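Local coordinates for protein tryptophan--tRNA ligase (Aeropyrum pernix, PDB 3A04) that catalyses the ATP-dependent attachment of L-tryptophan to its cognate tRNA, releasing AMP and diphosphate, at residues A[266-270]-A[348-353]; A[54-58]-A[222-226]. All blocks are in the same frame, centred on the assembly; numbering follows the deposited sequence.

Interaction 1: A[266-270]-A[348-353]; sequences IFLTD and FLAEHQ
With CG anti to its own carbonyl carbon (chi1 -63°) and the chain extended beyond it, Gln-353 reaches from helix 334-364 to Leu-268 and Asp-270, while His-352, CG anti to the backbone N (chi1 180°), turns its ring toward the side chain of Leu-268. The NE2 of Gln-353 divides its two hydrogens between carbonyls of a loop that follows the KMSKS region, where Leu-268 is backbone-bonded to Phe-83 of the HIGH region. It gives one to Leu-268 O at 2.8 Å, almost straight at 175°, and the other to Asp-270 O, also at 2.8 Å. Both acceptors lie close to the amide plane, although the nitrogen sits above each carbonyl plane. These carbonyls belong to a type I beta turn, Phe-267 to Asp-270, closed by the Asp-270 N to Phe-267 O bond and braced by Asp-270 OD2, which accepts from Phe-267 N and pairs with Lys-278. Leu-268 CD2 stands over one face of the His-352 imidazole, a CH-pi contact 3.7 Å from the centroid, and meets the Phe-348 ring at its edge, 3.8 Å from CE2. Asn-135 of helix 121-139 holds His-352 NE2. Leu-349 CD2 packs 3.7 Å from Leu-268 O. With an alanine replacing Gln-353, both carbonyls would probably lose this donor and the turn its tie to the helix. Spending both N-H groups on the turn probably fixes the amide's rotation and satisfies two carbonyls in a buried contact.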
loop_
_atom_site.group_PDB
_atom_site.type_symbol
_atom_site.label_atom_id
_atom_site.label_comp_id
_atom_site.label_asym_id
_atom_site.label_seq_id
_atom_site.Cartn_x
_atom_site.Cartn_y
_atom_site.Cartn_z
ATOM N N ILE A 266 -3.773 29.136 -19.716
ATOM C CA ILE A 266 -2.513 29.866 -19.508
ATOM C C ILE A 266 -1.597 29.194 -18.497
ATOM O O ILE A 266 -1.984 28.981 -17.347
ATOM C CB ILE A 266 -2.744 31.266 -18.937
ATOM C CG1 ILE A 266 -3.898 31.993 -19.673
ATOM C CG2 ILE A 266 -1.348 32.012 -18.744
ATOM C CD1 ILE A 266 -3.642 32.478 -21.031
ATOM N N PHE A 267 -0.375 28.847 -18.904
ATOM C CA PHE A 267 0.564 28.299 -17.950
ATOM C C PHE A 267 1.299 29.418 -17.265
ATOM O O PHE A 267 1.614 30.493 -17.875
ATOM C CB PHE A 267 1.519 27.324 -18.689
ATOM C CG PHE A 267 0.775 26.178 -19.305
ATOM C CD1 PHE A 267 0.005 25.323 -18.500
ATOM C CD2 PHE A 267 0.805 25.951 -20.670
ATOM C CE1 PHE A 267 -0.730 24.259 -19.060
ATOM C CE2 PHE A 267 0.090 24.856 -21.260
ATOM C CZ PHE A 267 -0.676 24.031 -20.464
ATOM N N LEU A 268 1.620 29.232 -15.998
ATOM C CA LEU A 268 2.378 30.289 -15.277
ATOM C C LEU A 268 3.763 30.583 -15.882
ATOM O O LEU A 268 4.352 31.653 -15.614
ATOM C CB LEU A 268 2.460 30.001 -13.789
ATOM C CG LEU A 268 1.160 30.701 -13.280
ATOM C CD1 LEU A 268 -0.068 29.868 -13.591
ATOM C CD2 LEU A 268 1.179 31.089 -11.871
ATOM N N THR A 269 4.266 29.631 -16.651
ATOM C CA THR A 269 5.584 29.834 -17.320
ATOM C C THR A 269 5.483 30.361 -18.774
ATOM O O THR A 269 6.514 30.520 -19.448
ATOM C CB THR A 269 6.430 28.485 -17.318
ATOM O OG1 THR A 269 5.644 27.487 -17.954
ATOM C CG2 THR A 269 6.743 28.084 -15.888
ATOM N N ASP A 270 4.251 30.540 -19.281
ATOM C CA ASP A 270 4.064 31.039 -20.639
ATOM C C ASP A 270 4.751 32.410 -20.789
ATOM O O ASP A 270 4.597 33.313 -19.982
ATOM C CB ASP A 270 2.564 31.134 -21.033
ATOM C CG ASP A 270 1.963 29.824 -21.409
ATOM O OD1 ASP A 270 2.756 28.874 -21.649
ATOM O OD2 ASP A 270 0.699 29.715 -21.470
ATOM N N PHE A 348 1.245 40.340 -13.844
ATOM C CA PHE A 348 1.278 39.153 -12.958
ATOM C C PHE A 348 2.348 38.139 -13.458
ATOM O O PHE A 348 3.217 37.704 -12.697
ATOM C CB PHE A 348 -0.096 38.502 -12.862
ATOM C CG PHE A 348 -0.023 37.161 -12.170
ATOM C CD1 PHE A 348 0.088 37.107 -10.771
ATOM C CD2 PHE A 348 0.100 36.015 -12.893
ATOM C CE1 PHE A 348 0.295 35.840 -10.096
ATOM C CE2 PHE A 348 0.273 34.722 -12.193
ATOM C CZ PHE A 348 0.374 34.698 -10.842
ATOM N N LEU A 349 2.322 37.788 -14.726
ATOM C CA LEU A 349 3.310 36.801 -15.226
ATOM C C LEU A 349 4.750 37.239 -15.068
ATOM O O LEU A 349 5.648 36.437 -14.787
ATOM C CB LEU A 349 3.071 36.454 -16.672
ATOM C CG LEU A 349 1.733 35.744 -16.860
ATOM C CD1 LEU A 349 1.543 35.477 -18.321
ATOM C CD2 LEU A 349 1.765 34.308 -16.104
ATOM N N ALA A 350 4.998 38.536 -15.286
ATOM C CA ALA A 350 6.361 39.046 -15.218
ATOM C C ALA A 350 6.873 39.024 -13.812
ATOM O O ALA A 350 8.018 38.691 -13.581
ATOM C CB ALA A 350 6.428 40.553 -15.811
ATOM N N GLU A 351 6.084 39.418 -12.846
ATOM C CA GLU A 351 6.583 39.384 -11.471
ATOM C C GLU A 351 6.735 37.903 -11.033
ATOM O O GLU A 351 7.701 37.537 -10.379
ATOM C CB GLU A 351 5.605 40.084 -10.519
ATOM C CG GLU A 351 5.285 41.497 -10.889
ATOM C CD GLU A 351 4.487 42.180 -9.790
ATOM O OE1 GLU A 351 4.837 41.928 -8.606
ATOM O OE2 GLU A 351 3.533 42.949 -10.101
ATOM N N HIS A 352 5.783 37.059 -11.458
ATOM C CA HIS A 352 5.807 35.646 -11.053
ATOM C C HIS A 352 7.054 35.001 -11.668
ATOM O O HIS A 352 7.791 34.329 -10.976
ATOM C CB HIS A 352 4.561 34.894 -11.562
ATOM C CG HIS A 352 4.560 33.449 -11.167
ATOM N ND1 HIS A 352 4.168 33.021 -9.913
ATOM C CD2 HIS A 352 4.906 32.346 -11.857
ATOM C CE1 HIS A 352 4.275 31.689 -9.858
ATOM N NE2 HIS A 352 4.716 31.255 -11.031
ATOM N N GLN A 353 7.272 35.191 -12.969
ATOM C CA GLN A 353 8.429 34.600 -13.606
ATOM C C GLN A 353 9.788 35.088 -13.093
ATOM O O GLN A 353 10.761 34.318 -13.113
ATOM C CB GLN A 353 8.311 34.689 -15.110
ATOM C CG GLN A 353 7.103 33.877 -15.581
ATOM C CD GLN A 353 6.677 34.137 -16.973
ATOM O OE1 GLN A 353 7.300 34.917 -17.708
ATOM N NE2 GLN A 353 5.586 33.517 -17.374
#

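Interaction 2: A[54-58]-A[222-226]; sequences GHRDF and LRLTR
Asp-57 OD2 is gripped by both terminal nitrogens of Arg-226, at 2.7 Å from NH1 and 3.0 Å from NH2, in an end-on salt bridge that uses a single carboxylate oxygen. That oxygen lies in the guanidinium plane, yet both nitrogens approach it from the same face of the carboxylate, whose plane is turned 47° from theirs. The NH1 bond is the straighter, at 155°, and NH1 also serves Pro-241 O. Arg-56 NE lies over one face of the same guanidinium, offset toward its rim, 3.4 Å from Arg-226 NE. Two donors cannot bond to each other, and the like charges are probably eased by the carboxylates nearby: Asp-57 for Arg-226, and Asp-219 for Arg-56 NH2. In this class I synthetase, with its Rossmann-like catalytic core, strand 52-56 runs antiparallel to its sheet neighbour 242-246, and helix 219-231 follows the central strand 210-215. The axes of the short strand and helix segments are 13.0 Å apart, a span bridged by long side chains. Arg-56 extends with CG anti to its backbone N (chi1 -179°) and bends at chi3, bringing NH2 to 3.6 Å from Leu-222 CG, which sits at the edge of its guanidinium. Its NH1 bonds to Phe-24 O and passes 3.8 Å from Arg-223 CG. Arg-223 turns its guanidinium nearly perpendicular to that of Arg-56, and its NH1 shares Asp-219 through the other carboxylate oxygen.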
loop_
_atom_site.group_PDB
_atom_site.type_symbol
_atom_site.label_atom_id
_atom_site.label_comp_id
_atom_site.label_asym_id
_atom_site.label_seq_id
_atom_site.Cartn_x
_atom_site.Cartn_y
_atom_site.Cartn_z
ATOM N N GLY A 54 -19.275 26.581 -0.809
ATOM C CA GLY A 54 -19.767 25.518 0.066
ATOM C C GLY A 54 -18.747 25.134 1.116
ATOM O O GLY A 54 -17.523 25.458 0.982
ATOM N N HIS A 55 -19.223 24.435 2.170
ATOM C CA HIS A 55 -18.269 23.840 3.139
ATOM C C HIS A 55 -18.950 22.611 3.763
ATOM O O HIS A 55 -20.191 22.480 3.711
ATOM C CB HIS A 55 -17.869 24.804 4.264
ATOM C CG HIS A 55 -18.859 24.817 5.393
ATOM N ND1 HIS A 55 -18.673 24.098 6.556
ATOM C CD2 HIS A 55 -20.066 25.447 5.523
ATOM C CE1 HIS A 55 -19.722 24.276 7.355
ATOM N NE2 HIS A 55 -20.585 25.080 6.747
ATOM N N ARG A 56 -18.135 21.715 4.304
ATOM C CA ARG A 56 -18.680 20.681 5.201
ATOM C C ARG A 56 -17.757 20.624 6.400
ATOM O O ARG A 56 -16.544 20.402 6.242
ATOM C CB ARG A 56 -18.806 19.344 4.488
ATOM C CG ARG A 56 -19.413 18.217 5.445
ATOM C CD ARG A 56 -19.703 16.987 4.634
ATOM N NE ARG A 56 -18.495 16.461 3.949
ATOM C CZ ARG A 56 -18.499 15.960 2.723
ATOM N NH1 ARG A 56 -19.639 15.832 2.043
ATOM N NH2 ARG A 56 -17.352 15.538 2.159
ATOM N N ASP A 57 -18.289 20.920 7.601
ATOM C CA ASP A 57 -17.539 20.836 8.867
ATOM C C ASP A 57 -16.437 21.879 9.048
ATOM O O ASP A 57 -15.650 21.793 9.998
ATOM C CB ASP A 57 -16.959 19.386 9.041
ATOM C CG ASP A 57 -18.067 18.310 9.376
ATOM O OD1 ASP A 57 -19.232 18.730 9.668
ATOM O OD2 ASP A 57 -17.742 17.094 9.365
ATOM N N PHE A 58 -16.311 22.867 8.136
ATOM C CA PHE A 58 -15.281 23.947 8.348
ATOM C C PHE A 58 -15.548 24.779 9.620
ATOM O O PHE A 58 -14.645 25.385 10.256
ATOM C CB PHE A 58 -15.227 24.846 7.064
ATOM C CG PHE A 58 -14.034 25.797 6.995
ATOM C CD1 PHE A 58 -12.766 25.351 7.323
ATOM C CD2 PHE A 58 -14.217 27.152 6.614
ATOM C CE1 PHE A 58 -11.617 26.245 7.257
ATOM C CE2 PHE A 58 -13.146 28.053 6.565
ATOM C CZ PHE A 58 -11.841 27.618 6.879
ATOM N N LEU A 222 -13.819 12.218 -0.953
ATOM C CA LEU A 222 -13.795 12.798 0.389
ATOM C C LEU A 222 -14.779 12.107 1.380
ATOM O O LEU A 222 -14.518 11.983 2.547
ATOM C CB LEU A 222 -14.204 14.238 0.257
ATOM C CG LEU A 222 -13.849 15.189 1.357
ATOM C CD1 LEU A 222 -12.375 14.994 1.748
ATOM C CD2 LEU A 222 -14.015 16.605 0.743
ATOM N N ARG A 223 -15.916 11.635 0.879
ATOM C CA ARG A 223 -16.876 10.996 1.733
ATOM C C ARG A 223 -16.343 9.610 2.081
ATOM O O ARG A 223 -16.562 9.112 3.191
ATOM C CB ARG A 223 -18.245 10.934 0.969
ATOM C CG ARG A 223 -18.935 12.315 0.929
ATOM C CD ARG A 223 -20.463 12.183 0.558
ATOM N NE ARG A 223 -20.702 11.252 -0.550
ATOM C CZ ARG A 223 -20.804 11.619 -1.832
ATOM N NH1 ARG A 223 -20.654 12.881 -2.163
ATOM N NH2 ARG A 223 -21.053 10.741 -2.789
ATOM N N LEU A 224 -15.690 8.952 1.128
ATOM C CA LEU A 224 -15.113 7.644 1.444
ATOM C C LEU A 224 -14.000 7.842 2.530
ATOM O O LEU A 224 -13.901 7.060 3.463
ATOM C CB LEU A 224 -14.535 6.941 0.212
ATOM C CG LEU A 224 -13.712 5.661 0.464
ATOM C CD1 LEU A 224 -14.635 4.535 1.052
ATOM C CD2 LEU A 224 -12.977 5.146 -0.827
ATOM N N THR A 225 -13.210 8.895 2.406
ATOM C CA THR A 225 -12.178 9.275 3.439
ATOM C C THR A 225 -12.813 9.496 4.810
ATOM O O THR A 225 -12.282 9.026 5.824
ATOM C CB THR A 225 -11.360 10.536 2.969
ATOM O OG1 THR A 225 -10.732 10.195 1.719
ATOM C CG2 THR A 225 -10.235 10.938 3.956
ATOM N N ARG A 226 -13.951 10.193 4.852
ATOM C CA ARG A 226 -14.612 10.444 6.148
ATOM C C ARG A 226 -15.134 9.124 6.675
ATOM O O ARG A 226 -15.031 8.883 7.839
ATOM C CB ARG A 226 -15.779 11.406 5.958
ATOM C CG ARG A 226 -15.299 12.868 5.718
ATOM C CD ARG A 226 -16.465 13.699 5.085
ATOM N NE ARG A 226 -17.635 13.870 5.986
ATOM C CZ ARG A 226 -17.720 14.776 6.958
ATOM N NH1 ARG A 226 -16.708 15.618 7.289
ATOM N NH2 ARG A 226 -18.832 14.817 7.678
#

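Both segments of interaction 2 come earlier in the chain than either segment of interaction 1, and the two contacts lie on opposite sides of the chain's centre, their own centres about 33 Å apart and their nearest atoms about 22 Å apart. Strand 242-246 is the nearest thing to a common thread: it pairs with strand 52-56 of interaction 2, and the loop that leaves it reaches 266-270 after passing through the KMSKS region. Interaction 2 joins an outer part of the mixed sheet to helix 219-231, whereas interaction 1 fastens the loop after the KMSKS region to helix 334-364. Residues of the HIGH region, including Lys-82 and Phe-83, also border interaction 1, which places it beside the signature motifs.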